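Local coordinates for protein glutaconate CoA-transferase subunit A (Acidaminococcus fermentans, PDB 1POI) that is the large subunit of an enzyme that transfers coenzyme A from acetyl-CoA to glutaconate or (R)-2-hydroxyglutarate during glutamate degradation, at residues A[26-34]-A[240-249]; A[105-113]-A[195-203]. All coordinates share one frame; numbering follows the deposited sequence.

Interaction 1. Residues A[26-34]-A[240-249]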
ATOM      1  N   THR A  26      -2.851   4.882 -28.393  1.00 16.72           N
ATOM      2  CA  THR A  26      -2.712   6.259 -28.906  1.00 17.13           C
ATOM      3  C   THR A  26      -1.731   7.188 -28.163  1.00 15.86           C
ATOM      4  O   THR A  26      -0.517   7.109 -28.403  1.00 17.29           O
ATOM      5  CB  THR A  26      -4.084   6.919 -29.208  1.00 15.38           C
ATOM      6  OG1 THR A  26      -4.866   6.997 -28.018  1.00 21.77           O
ATOM      7  CG2 THR A  26      -4.844   6.087 -30.217  1.00 12.80           C
ATOM      8  N   THR A  27      -2.216   8.096 -27.318  1.00 16.07           N
ATOM      9  CA  THR A  27      -1.299   8.965 -26.563  1.00 15.89           C
ATOM     10  C   THR A  27      -1.070   8.428 -25.155  1.00 15.89           C
ATOM     11  O   THR A  27      -0.622   9.164 -24.277  1.00 18.73           O
ATOM     12  CB  THR A  27      -1.798  10.406 -26.422  1.00 14.35           C
ATOM     13  OG1 THR A  27      -3.018  10.422 -25.667  1.00 18.06           O
ATOM     14  CG2 THR A  27      -2.033  11.022 -27.773  1.00 17.28           C
ATOM     15  N   ASP A  28      -1.375   7.153 -24.934  1.00 14.73           N
ATOM     16  CA  ASP A  28      -1.184   6.536 -23.619  1.00 14.77           C
ATOM     17  C   ASP A  28      -0.217   5.342 -23.697  1.00 14.78           C
ATOM     18  O   ASP A  28      -0.456   4.392 -24.440  1.00 18.51           O
ATOM     19  CB  ASP A  28      -2.547   6.117 -23.017  1.00  6.66           C
ATOM     20  CG  ASP A  28      -2.454   5.685 -21.535  1.00  9.77           C
ATOM     21  OD1 ASP A  28      -1.334   5.505 -20.984  1.00 10.64           O
ATOM     22  OD2 ASP A  28      -3.524   5.527 -20.901  1.00 11.89           O
ATOM     23  N   ARG A  29       0.873   5.415 -22.934  1.00 11.47           N
ATOM     24  CA  ARG A  29       1.887   4.360 -22.859  1.00 12.04           C
ATOM     25  C   ARG A  29       2.431   3.732 -24.162  1.00 14.12           C
ATOM     26  O   ARG A  29       2.465   2.512 -24.295  1.00 16.05           O
ATOM     27  CB  ARG A  29       1.445   3.268 -21.874  1.00  8.52           C
ATOM     28  CG  ARG A  29       2.565   2.840 -20.877  1.00 10.08           C
ATOM     29  CD  ARG A  29       2.152   1.664 -19.990  1.00  7.46           C
ATOM     30  NE  ARG A  29       1.664   0.556 -20.805  1.00 15.72           N
ATOM     31  CZ  ARG A  29       0.382   0.206 -20.880  1.00 21.03           C
ATOM     32  NH1 ARG A  29      -0.514   0.852 -20.164  1.00 27.59           N
ATOM     33  NH2 ARG A  29      -0.045  -0.645 -21.801  1.00 21.78           N
ATOM     34  N   LYS A  30       2.883   4.565 -25.098  1.00 13.26           N
ATOM     35  CA  LYS A  30       3.468   4.119 -26.367  1.00 13.70           C
ATOM     36  C   LYS A  30       5.008   3.953 -26.218  1.00 16.63           C
ATOM     37  O   LYS A  30       5.676   4.762 -25.567  1.00 22.34           O
ATOM     38  CB  LYS A  30       3.193   5.165 -27.444  1.00 11.31           C
ATOM     39  CG  LYS A  30       2.380   4.682 -28.615  1.00  8.88           C
ATOM     40  CD  LYS A  30       0.940   4.566 -28.262  1.00  6.17           C
ATOM     41  CE  LYS A  30       0.178   4.008 -29.428  1.00 10.64           C
ATOM     42  NZ  LYS A  30       0.716   2.651 -29.772  1.00 15.23           N
ATOM     43  N   PRO A  31       5.603   2.927 -26.838  1.00 17.10           N
ATOM     44  CA  PRO A  31       7.058   2.807 -26.665  1.00 17.69           C
ATOM     45  C   PRO A  31       7.877   3.751 -27.584  1.00 20.05           C
ATOM     46  O   PRO A  31       8.503   3.311 -28.566  1.00 22.17           O
ATOM     47  CB  PRO A  31       7.297   1.333 -26.975  1.00 14.84           C
ATOM     48  CG  PRO A  31       6.283   1.089 -28.079  1.00 14.09           C
ATOM     49  CD  PRO A  31       5.044   1.756 -27.540  1.00 15.30           C
ATOM     50  N   TYR A  32       7.929   5.035 -27.224  1.00 18.97           N
ATOM     51  CA  TYR A  32       8.657   6.038 -28.014  1.00 13.56           C
ATOM     52  C   TYR A  32      10.183   5.943 -28.041  1.00 12.74           C
ATOM     53  O   TYR A  32      10.768   5.989 -29.117  1.00 10.06           O
ATOM     54  CB  TYR A  32       8.229   7.462 -27.636  1.00 10.90           C
ATOM     55  CG  TYR A  32       6.993   7.907 -28.379  1.00  6.53           C
ATOM     56  CD1 TYR A  32       7.074   8.319 -29.691  1.00  3.54           C
ATOM     57  CD2 TYR A  32       5.740   7.860 -27.789  1.00  3.49           C
ATOM     58  CE1 TYR A  32       5.953   8.657 -30.400  1.00  2.00           C
ATOM     59  CE2 TYR A  32       4.615   8.198 -28.499  1.00  2.00           C
ATOM     60  CZ  TYR A  32       4.733   8.592 -29.804  1.00  2.00           C
ATOM     61  OH  TYR A  32       3.619   8.876 -30.553  1.00  4.64           O
ATOM     62  N   ALA A  33      10.841   5.796 -26.892  1.00 13.10           N
ATOM     63  CA  ALA A  33      12.308   5.710 -26.907  1.00 15.77           C
ATOM     64  C   ALA A  33      12.756   4.693 -27.951  1.00 17.03           C
ATOM     65  O   ALA A  33      13.588   4.995 -28.805  1.00 17.46           O
ATOM     66  CB  ALA A  33      12.849   5.326 -25.546  1.00 14.45           C
ATOM     67  N   ALA A  34      12.093   3.536 -27.931  1.00 19.88           N
ATOM     68  CA  ALA A  34      12.358   2.424 -28.838  1.00 18.63           C
ATOM     69  C   ALA A  34      12.063   2.791 -30.280  1.00 17.25           C
ATOM     70  O   ALA A  34      12.898   2.568 -31.149  1.00 20.43           O
ATOM     71  CB  ALA A  34      11.534   1.215 -28.441  1.00 17.17           C
ATOM     72  N   ALA A 240      14.552   2.897 -19.543  1.00 12.10           N
ATOM     73  CA  ALA A 240      14.294   4.099 -20.314  1.00 10.75           C
ATOM     74  C   ALA A 240      13.250   5.022 -19.674  1.00 12.88           C
ATOM     75  O   ALA A 240      12.053   4.926 -19.989  1.00 11.47           O
ATOM     76  CB  ALA A 240      13.877   3.749 -21.689  1.00  4.15           C
ATOM     77  N   PRO A 241      13.695   5.909 -18.747  1.00 12.61           N
ATOM     78  CA  PRO A 241      12.875   6.884 -18.022  1.00 13.40           C
ATOM     79  C   PRO A 241      12.139   7.798 -18.978  1.00 15.81           C
ATOM     80  O   PRO A 241      12.754   8.405 -19.841  1.00 19.60           O
ATOM     81  CB  PRO A 241      13.904   7.651 -17.220  1.00 12.50           C
ATOM     82  CG  PRO A 241      14.870   6.579 -16.851  1.00 14.64           C
ATOM     83  CD  PRO A 241      15.047   5.849 -18.162  1.00 11.85           C
ATOM     84  N   TYR A 242      10.831   7.940 -18.769  1.00 16.51           N
ATOM     85  CA  TYR A 242       9.953   8.741 -19.617  1.00 16.72           C
ATOM     86  C   TYR A 242       9.995   8.219 -21.037  1.00 19.19           C
ATOM     87  O   TYR A 242       9.700   8.958 -21.982  1.00 22.69           O
ATOM     88  CB  TYR A 242      10.319  10.237 -19.608  1.00 15.65           C
ATOM     89  CG  TYR A 242      10.245  10.883 -18.256  1.00 10.35           C
ATOM     90  CD1 TYR A 242      11.333  10.811 -17.396  1.00 12.24           C
ATOM     91  CD2 TYR A 242       9.080  11.534 -17.812  1.00 11.50           C
ATOM     92  CE1 TYR A 242      11.292  11.358 -16.113  1.00 11.71           C
ATOM     93  CE2 TYR A 242       9.024  12.095 -16.508  1.00 13.05           C
ATOM     94  CZ  TYR A 242      10.153  11.990 -15.672  1.00 13.27           C
ATOM     95  OH  TYR A 242      10.184  12.468 -14.377  1.00 22.16           O
ATOM     96  N   GLY A 243      10.337   6.936 -21.177  1.00 17.78           N
ATOM     97  CA  GLY A 243      10.400   6.312 -22.484  1.00 13.89           C
ATOM     98  C   GLY A 243       9.111   6.358 -23.283  1.00 12.82           C
ATOM     99  O   GLY A 243       9.109   6.018 -24.469  1.00 15.90           O
ATOM    100  N   ALA A 244       8.010   6.753 -22.652  1.00 12.17           N
ATOM    101  CA  ALA A 244       6.725   6.822 -23.349  1.00 13.05           C
ATOM    102  C   ALA A 244       6.474   8.225 -23.820  1.00 14.63           C
ATOM    103  O   ALA A 244       5.541   8.465 -24.573  1.00 13.27           O
ATOM    104  CB  ALA A 244       5.578   6.377 -22.431  1.00 13.09           C
ATOM    105  N   HIS A 245       7.319   9.155 -23.383  1.00 16.67           N
ATOM    106  CA  HIS A 245       7.157  10.555 -23.742  1.00 18.50           C
ATOM    107  C   HIS A 245       7.157  10.683 -25.245  1.00 17.23           C
ATOM    108  O   HIS A 245       7.994  10.081 -25.916  1.00 20.19           O
ATOM    109  CB  HIS A 245       8.270  11.402 -23.119  1.00 21.91           C
ATOM    110  CG  HIS A 245       8.166  12.861 -23.439  1.00 24.86           C
ATOM    111  ND1 HIS A 245       8.412  13.369 -24.696  1.00 26.97           N
ATOM    112  CD2 HIS A 245       7.832  13.920 -22.667  1.00 28.67           C
ATOM    113  CE1 HIS A 245       8.229  14.676 -24.688  1.00 27.61           C
ATOM    114  NE2 HIS A 245       7.880  15.036 -23.469  1.00 30.72           N
ATOM    115  N   PRO A 246       6.275  11.523 -25.796  1.00 15.86           N
ATOM    116  CA  PRO A 246       5.251  12.404 -25.219  1.00 18.31           C
ATOM    117  C   PRO A 246       3.916  11.795 -24.751  1.00 19.79           C
ATOM    118  O   PRO A 246       2.949  12.534 -24.583  1.00 19.22           O
ATOM    119  CB  PRO A 246       4.950  13.336 -26.389  1.00 20.02           C
ATOM    120  CG  PRO A 246       4.948  12.399 -27.528  1.00 15.10           C
ATOM    121  CD  PRO A 246       6.260  11.645 -27.262  1.00 16.21           C
ATOM    122  N   SER A 247       3.815  10.479 -24.599  1.00 19.70           N
ATOM    123  CA  SER A 247       2.541   9.904 -24.196  1.00 16.39           C
ATOM    124  C   SER A 247       2.489   9.652 -22.697  1.00 16.47           C
ATOM    125  O   SER A 247       3.535   9.644 -22.016  1.00 14.42           O
ATOM    126  CB  SER A 247       2.259   8.632 -24.989  1.00 13.98           C
ATOM    127  OG  SER A 247       3.160   7.612 -24.633  1.00 11.06           O
ATOM    128  N   GLN A 248       1.266   9.479 -22.188  1.00 15.28           N
ATOM    129  CA  GLN A 248       1.026   9.232 -20.755  1.00 14.84           C
ATOM    130  C   GLN A 248       1.665   7.930 -20.299  1.00 14.92           C
ATOM    131  O   GLN A 248       2.115   7.123 -21.102  1.00 21.29           O
ATOM    132  CB  GLN A 248      -0.479   9.167 -20.448  1.00  7.35           C
ATOM    133  CG  GLN A 248      -1.250  10.272 -21.075  1.00  9.28           C
ATOM    134  CD  GLN A 248      -2.680  10.264 -20.691  1.00 13.77           C
ATOM    135  OE1 GLN A 248      -3.518   9.638 -21.350  1.00 14.03           O
ATOM    136  NE2 GLN A 248      -3.002  10.981 -19.617  1.00 19.47           N
ATOM    137  N   CYS A 249       1.698   7.736 -19.000  1.00  9.96           N
ATOM    138  CA  CYS A 249       2.237   6.539 -18.443  1.00  8.41           C
ATOM    139  C   CYS A 249       1.726   6.573 -17.028  1.00 12.50           C
ATOM    140  O   CYS A 249       2.295   7.238 -16.141  1.00 14.28           O
ATOM    141  CB  CYS A 249       3.740   6.556 -18.509  1.00  6.41           C
ATOM    142  SG  CYS A 249       4.492   5.157 -17.713  1.00  9.58           S
TER
HETATM  143  O   HOH W   1      -4.343   9.143 -23.725  1.00 14.91           O
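Ser-247 OG is held by partners in both segments. Ser-247 OG accepts from Lys-30 N at 3.1 Å, in a nearly straight bond (167°). It also donates to Ala-244 O, which takes Ser-247 N from the same face of its plane. The hydroxyl reaches both because chi1 (68°) sets OG between the backbone N and the carbonyl carbon. With an alanine here, Lys-30 N is likely to lose its acceptor, and Ala-244 O one of its donors.

Beyond the serine the backbones meet in a single parallel bridge, Asp-28 with Gln-248. Gln-248 N donates to Thr-27 O at 2.8 Å. Arg-29 N donates to Gln-248 O at 2.8 Å. A water joins the side chains at this end: it donates to Gln-248 OE1 at 2.6 Å and lies 2.7 Å from Thr-27 OG1. Gln-248 NE2 turns to an acidic side chain in the chain of another protein.

On the other side of the serine, Pro-246, after a cis peptide bond, puts CD over the centre of the Tyr-32 ring. The CH-pi distance from Pro-246 CD to the ring centroid is 3.9 Å, 11° off the normal. At the far end, Ala-33 N in the first turn of helix 32-40 donates to Gly-243 O at 3.0 Å. Ala-33 CB packs on Ala-240 CB.

The contact joins the loop after strand 19-22 to the loop after strand 236-239, at the C-terminal ends of strands in the parallel sheet. The long side chains lead away: Lys-30 NZ pairs with Asp-56 and Arg-29 NH1 binds Gly-193 O. Every direct hydrogen bond between the segments has a backbone N-H as donor, so the polar link depends on main-chain donors, with Ser-247 OG the one side-chain acceptor.

Interaction 2. Residues A[105-113]-A[195-203]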
ATOM      1  N   ILE A 105      -8.847  -6.318 -34.609  1.00 12.42           N
ATOM      2  CA  ILE A 105      -7.415  -6.216 -34.372  1.00 11.58           C
ATOM      3  C   ILE A 105      -7.024  -6.630 -32.945  1.00 11.95           C
ATOM      4  O   ILE A 105      -6.072  -7.376 -32.740  1.00  8.85           O
ATOM      5  CB  ILE A 105      -6.909  -4.790 -34.637  1.00 13.30           C
ATOM      6  CG1 ILE A 105      -7.032  -4.452 -36.125  1.00 11.97           C
ATOM      7  CG2 ILE A 105      -5.441  -4.640 -34.153  1.00 13.00           C
ATOM      8  CD1 ILE A 105      -5.845  -4.864 -36.948  1.00  7.18           C
ATOM      9  N   TYR A 106      -7.724  -6.108 -31.944  1.00 15.93           N
ATOM     10  CA  TYR A 106      -7.396  -6.473 -30.568  1.00 12.08           C
ATOM     11  C   TYR A 106      -7.707  -7.954 -30.360  1.00 11.22           C
ATOM     12  O   TYR A 106      -7.006  -8.634 -29.622  1.00 10.73           O
ATOM     13  CB  TYR A 106      -8.083  -5.530 -29.562  1.00  7.76           C
ATOM     14  CG  TYR A 106      -7.276  -4.270 -29.353  1.00  2.00           C
ATOM     15  CD1 TYR A 106      -6.213  -4.261 -28.466  1.00  3.04           C
ATOM     16  CD2 TYR A 106      -7.475  -3.141 -30.155  1.00  2.00           C
ATOM     17  CE1 TYR A 106      -5.352  -3.177 -28.391  1.00  8.37           C
ATOM     18  CE2 TYR A 106      -6.625  -2.040 -30.092  1.00  2.00           C
ATOM     19  CZ  TYR A 106      -5.559  -2.066 -29.214  1.00  7.88           C
ATOM     20  OH  TYR A 106      -4.652  -1.020 -29.181  1.00  9.68           O
ATOM     21  N   MET A 107      -8.718  -8.468 -31.053  1.00 11.22           N
ATOM     22  CA  MET A 107      -9.023  -9.895 -30.972  1.00 14.56           C
ATOM     23  C   MET A 107      -7.852 -10.687 -31.593  1.00 14.94           C
ATOM     24  O   MET A 107      -7.228 -11.511 -30.918  1.00 15.99           O
ATOM     25  CB  MET A 107     -10.330 -10.245 -31.707  1.00 14.44           C
ATOM     26  CG  MET A 107     -11.576  -9.623 -31.108  1.00 17.52           C
ATOM     27  SD  MET A 107     -12.446 -10.516 -29.793  1.00 19.67           S
ATOM     28  CE  MET A 107     -11.128 -11.342 -28.915  1.00 20.38           C
ATOM     29  N   MET A 108      -7.533 -10.400 -32.854  1.00 10.90           N
ATOM     30  CA  MET A 108      -6.443 -11.065 -33.564  1.00 11.03           C
ATOM     31  C   MET A 108      -5.218 -11.264 -32.693  1.00  8.86           C
ATOM     32  O   MET A 108      -4.668 -12.355 -32.616  1.00 10.05           O
ATOM     33  CB  MET A 108      -6.079 -10.290 -34.829  1.00 10.18           C
ATOM     34  CG  MET A 108      -7.188 -10.334 -35.882  1.00 13.14           C
ATOM     35  SD  MET A 108      -6.883  -9.338 -37.338  1.00 16.90           S
ATOM     36  CE  MET A 108      -5.225  -9.691 -37.665  1.00 18.99           C
ATOM     37  N   TRP A 109      -4.804 -10.211 -32.017  1.00  9.40           N
ATOM     38  CA  TRP A 109      -3.657 -10.297 -31.142  1.00 10.20           C
ATOM     39  C   TRP A 109      -4.014 -11.218 -29.984  1.00 11.03           C
ATOM     40  O   TRP A 109      -3.205 -12.042 -29.562  1.00 13.41           O
ATOM     41  CB  TRP A 109      -3.298  -8.912 -30.599  1.00 13.87           C
ATOM     42  CG  TRP A 109      -2.347  -8.101 -31.426  1.00 18.38           C
ATOM     43  CD1 TRP A 109      -1.273  -8.565 -32.118  1.00 22.84           C
ATOM     44  CD2 TRP A 109      -2.291  -6.662 -31.519  1.00 20.03           C
ATOM     45  NE1 TRP A 109      -0.540  -7.513 -32.618  1.00 25.76           N
ATOM     46  CE2 TRP A 109      -1.144  -6.334 -32.264  1.00 21.41           C
ATOM     47  CE3 TRP A 109      -3.097  -5.625 -31.034  1.00 21.84           C
ATOM     48  CZ2 TRP A 109      -0.776  -5.008 -32.538  1.00 22.40           C
ATOM     49  CZ3 TRP A 109      -2.727  -4.305 -31.309  1.00 22.71           C
ATOM     50  CH2 TRP A 109      -1.580  -4.013 -32.051  1.00 20.51           C
ATOM     51  N   HIS A 110      -5.233 -11.104 -29.465  1.00  9.42           N
ATOM     52  CA  HIS A 110      -5.606 -11.948 -28.341  1.00  8.73           C
ATOM     53  C   HIS A 110      -5.605 -13.436 -28.716  1.00  8.51           C
ATOM     54  O   HIS A 110      -4.970 -14.253 -28.028  1.00 11.80           O
ATOM     55  CB  HIS A 110      -6.930 -11.497 -27.707  1.00  7.98           C
ATOM     56  CG  HIS A 110      -7.202 -12.130 -26.378  1.00  2.00           C
ATOM     57  ND1 HIS A 110      -8.413 -12.703 -26.061  1.00  2.00           N
ATOM     58  CD2 HIS A 110      -6.397 -12.339 -25.309  1.00  2.00           C
ATOM     59  CE1 HIS A 110      -8.346 -13.238 -24.857  1.00  2.00           C
ATOM     60  NE2 HIS A 110      -7.132 -13.032 -24.377  1.00  2.00           N
ATOM     61  N   ALA A 111      -6.281 -13.779 -29.808  1.00  6.18           N
ATOM     62  CA  ALA A 111      -6.315 -15.146 -30.311  1.00  7.06           C
ATOM     63  C   ALA A 111      -4.896 -15.669 -30.523  1.00 10.11           C
ATOM     64  O   ALA A 111      -4.638 -16.858 -30.348  1.00 13.77           O
ATOM     65  CB  ALA A 111      -7.051 -15.203 -31.587  1.00  6.94           C
ATOM     66  N   ALA A 112      -3.965 -14.794 -30.890  1.00 11.20           N
ATOM     67  CA  ALA A 112      -2.577 -15.217 -31.080  1.00 13.49           C
ATOM     68  C   ALA A 112      -1.958 -15.601 -29.741  1.00 13.80           C
ATOM     69  O   ALA A 112      -1.336 -16.650 -29.603  1.00 14.08           O
ATOM     70  CB  ALA A 112      -1.757 -14.118 -31.757  1.00 13.64           C
ATOM     71  N   ALA A 113      -2.145 -14.753 -28.740  1.00 15.85           N
ATOM     72  CA  ALA A 113      -1.601 -15.040 -27.423  1.00 15.43           C
ATOM     73  C   ALA A 113      -2.209 -16.340 -26.919  1.00 15.80           C
ATOM     74  O   ALA A 113      -1.565 -17.094 -26.189  1.00 13.08           O
ATOM     75  CB  ALA A 113      -1.909 -13.903 -26.473  1.00 12.17           C
ATOM     76  N   PHE A 195      -3.891  -2.634 -22.301  1.00 20.63           N
ATOM     77  CA  PHE A 195      -4.171  -2.594 -23.740  1.00 20.18           C
ATOM     78  C   PHE A 195      -3.724  -3.968 -24.302  1.00 18.95           C
ATOM     79  O   PHE A 195      -3.889  -4.992 -23.630  1.00 19.30           O
ATOM     80  CB  PHE A 195      -3.454  -1.405 -24.422  1.00 20.98           C
ATOM     81  CG  PHE A 195      -3.644  -0.077 -23.700  1.00 20.15           C
ATOM     82  CD1 PHE A 195      -4.895   0.524 -23.636  1.00 17.57           C
ATOM     83  CD2 PHE A 195      -2.574   0.530 -23.031  1.00 18.90           C
ATOM     84  CE1 PHE A 195      -5.080   1.699 -22.914  1.00 17.27           C
ATOM     85  CE2 PHE A 195      -2.749   1.693 -22.317  1.00 17.38           C
ATOM     86  CZ  PHE A 195      -4.001   2.279 -22.251  1.00 18.48           C
ATOM     87  N   GLN A 196      -3.140  -4.003 -25.495  1.00 17.03           N
ATOM     88  CA  GLN A 196      -2.698  -5.269 -26.083  1.00 12.14           C
ATOM     89  C   GLN A 196      -1.334  -5.714 -25.576  1.00 10.44           C
ATOM     90  O   GLN A 196      -0.824  -6.754 -25.958  1.00 10.54           O
ATOM     91  CB  GLN A 196      -2.606  -5.129 -27.591  1.00 10.66           C
ATOM     92  CG  GLN A 196      -1.423  -4.271 -28.028  1.00 14.63           C
ATOM     93  CD  GLN A 196      -1.712  -2.781 -28.076  1.00 17.55           C
ATOM     94  OE1 GLN A 196      -2.763  -2.295 -27.621  1.00 18.40           O
ATOM     95  NE2 GLN A 196      -0.788  -2.047 -28.649  1.00 15.47           N
ATOM     96  N   ASP A 197      -0.761  -4.961 -24.669  1.00 11.44           N
ATOM     97  CA  ASP A 197       0.570  -5.274 -24.195  1.00 12.51           C
ATOM     98  C   ASP A 197       0.935  -6.667 -23.739  1.00 14.27           C
ATOM     99  O   ASP A 197       2.011  -7.136 -24.097  1.00 15.58           O
ATOM    100  CB  ASP A 197       1.023  -4.236 -23.183  1.00  8.96           C
ATOM    101  CG  ASP A 197       1.192  -2.889 -23.805  1.00  6.37           C
ATOM    102  OD1 ASP A 197       0.470  -2.579 -24.777  1.00  3.45           O
ATOM    103  OD2 ASP A 197       2.037  -2.125 -23.318  1.00 17.92           O
ATOM    104  N   VAL A 198       0.077  -7.328 -22.955  1.00 15.83           N
ATOM    105  CA  VAL A 198       0.383  -8.683 -22.464  1.00 14.17           C
ATOM    106  C   VAL A 198       0.215  -9.759 -23.564  1.00 12.60           C
ATOM    107  O   VAL A 198       1.001 -10.710 -23.660  1.00  8.43           O
ATOM    108  CB  VAL A 198      -0.442  -9.004 -21.198  1.00 16.28           C
ATOM    109  CG1 VAL A 198      -0.092 -10.377 -20.650  1.00 18.08           C
ATOM    110  CG2 VAL A 198      -0.147  -7.972 -20.122  1.00 17.92           C
ATOM    111  N   ASP A 199      -0.794  -9.568 -24.410  1.00 11.58           N
ATOM    112  CA  ASP A 199      -1.070 -10.454 -25.529  1.00 11.47           C
ATOM    113  C   ASP A 199       0.150 -10.499 -26.460  1.00 13.33           C
ATOM    114  O   ASP A 199       0.710 -11.555 -26.709  1.00 17.70           O
ATOM    115  CB  ASP A 199      -2.254  -9.932 -26.344  1.00 10.51           C
ATOM    116  CG  ASP A 199      -3.608 -10.328 -25.772  1.00 13.52           C
ATOM    117  OD1 ASP A 199      -3.705 -11.194 -24.863  1.00  9.47           O
ATOM    118  OD2 ASP A 199      -4.603  -9.775 -26.281  1.00 14.70           O
ATOM    119  N   ILE A 200       0.558  -9.349 -26.978  1.00 11.21           N
ATOM    120  CA  ILE A 200       1.699  -9.292 -27.889  1.00  9.21           C
ATOM    121  C   ILE A 200       3.053  -9.715 -27.289  1.00  9.13           C
ATOM    122  O   ILE A 200       3.993  -9.993 -28.039  1.00  7.42           O
ATOM    123  CB  ILE A 200       1.793  -7.918 -28.611  1.00  6.89           C
ATOM    124  CG1 ILE A 200       2.157  -6.781 -27.636  1.00  7.90           C
ATOM    125  CG2 ILE A 200       0.466  -7.606 -29.222  1.00  7.89           C
ATOM    126  CD1 ILE A 200       2.385  -5.418 -28.292  1.00  2.00           C
ATOM    127  N   ALA A 201       3.165  -9.767 -25.959  1.00  7.20           N
ATOM    128  CA  ALA A 201       4.425 -10.219 -25.318  1.00  9.88           C
ATOM    129  C   ALA A 201       4.357 -11.740 -25.109  1.00 12.11           C
ATOM    130  O   ALA A 201       5.321 -12.350 -24.649  1.00 14.12           O
ATOM    131  CB  ALA A 201       4.643  -9.540 -23.967  1.00  2.40           C
ATOM    132  N   GLU A 202       3.164 -12.303 -25.288  1.00  9.62           N
ATOM    133  CA  GLU A 202       2.964 -13.725 -25.160  1.00 11.32           C
ATOM    134  C   GLU A 202       3.079 -14.305 -26.571  1.00 11.53           C
ATOM    135  O   GLU A 202       3.720 -15.346 -26.768  1.00 13.54           O
ATOM    136  CB  GLU A 202       1.590 -14.050 -24.553  1.00 11.52           C
ATOM    137  CG  GLU A 202       1.310 -15.551 -24.476  1.00 14.29           C
ATOM    138  CD  GLU A 202       0.254 -15.953 -23.443  1.00 18.43           C
ATOM    139  OE1 GLU A 202      -0.866 -15.400 -23.459  1.00 21.08           O
ATOM    140  OE2 GLU A 202       0.538 -16.853 -22.624  1.00 16.37           O
ATOM    141  N   ALA A 203       2.469 -13.616 -27.537  1.00  8.16           N
ATOM    142  CA  ALA A 203       2.483 -14.025 -28.933  1.00  8.06           C
ATOM    143  C   ALA A 203       3.844 -13.908 -29.592  1.00 11.36           C
ATOM    144  O   ALA A 203       4.399 -14.903 -30.034  1.00 15.42           O
ATOM    145  CB  ALA A 203       1.472 -13.244 -29.726  1.00  7.15           C
TER
HETATM  146  O   HOH W   2      -5.600  -7.564 -27.680  1.00 13.65           O
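Trp-109 of helix 105-113 packs against Gln-196 and Ile-200, in an alpha/beta fold with a parallel sheet. Helix 105-113 crosses helix 197-203 at 45°, with the axes 8.0 Å apart at their closest. Leu-49 of strand 46-49 touches Trp-109, and strand 174-179 touches Ile-200.

The tight part is the indole, which takes two CH-pi contacts. Ile-200 CG2 sits over its five-membered ring, 3.4 Å from the centroid. Gln-196 CG lies over the six-membered ring of the same indole at 3.9 Å from the centroid. A first torsion of 72° and a bend at chi2 lay the Gln-196 amide almost parallel to the indole, the planes 8° apart. Gln-196 NE2 is bound to Leu-22 O and Gly-24 O. Tyr-106 OH donates to Gln-196 OE1, though the place of that oxygen is less sure. Tyr-106 OH also bonds with Ala-52 N. At the far end the helices come close on small residues, and Ala-112 CB meets Ala-203 CB at 3.9 Å.

The other side is polar, with one water between the helices, and borders the chain of another protein. Asp-199 OD1 comes to the edge of the His-110 ring, in its plane, 3.0 Å from His-110 CD2. Outside the two segments, Asp-199 OD1 forms a salt bridge with a basic side chain of that other chain. Beside it, one water donates to Asp-199 OD2 at 2.8 Å and to Tyr-106 O at 2.6 Å.

How the interactions relate
Interactions 1 and 2 have centres about 19 Å apart, on opposite sides of the chain's centre, yet they touch. Arg-29 of interaction 1 reaches out to Asp-197 of interaction 2 in a salt bridge, 3.0 Å from Arg-29 NH2 to Asp-197 OD2, while Arg-29 NH1 binds Gly-193 O. Phe-195 joins the same meeting point, with Phe-195 CZ 3.5 Å from Asp-28 OD2. Both segments of interaction 2 fall between 26-34 and 240-249 in the chain. Loop 26-34 is thus tied to 240-249 through its backbone and to segment 195-203 through Arg-29. Both contacts also border chains of another protein, so they lie near subunit interfaces of the assembly.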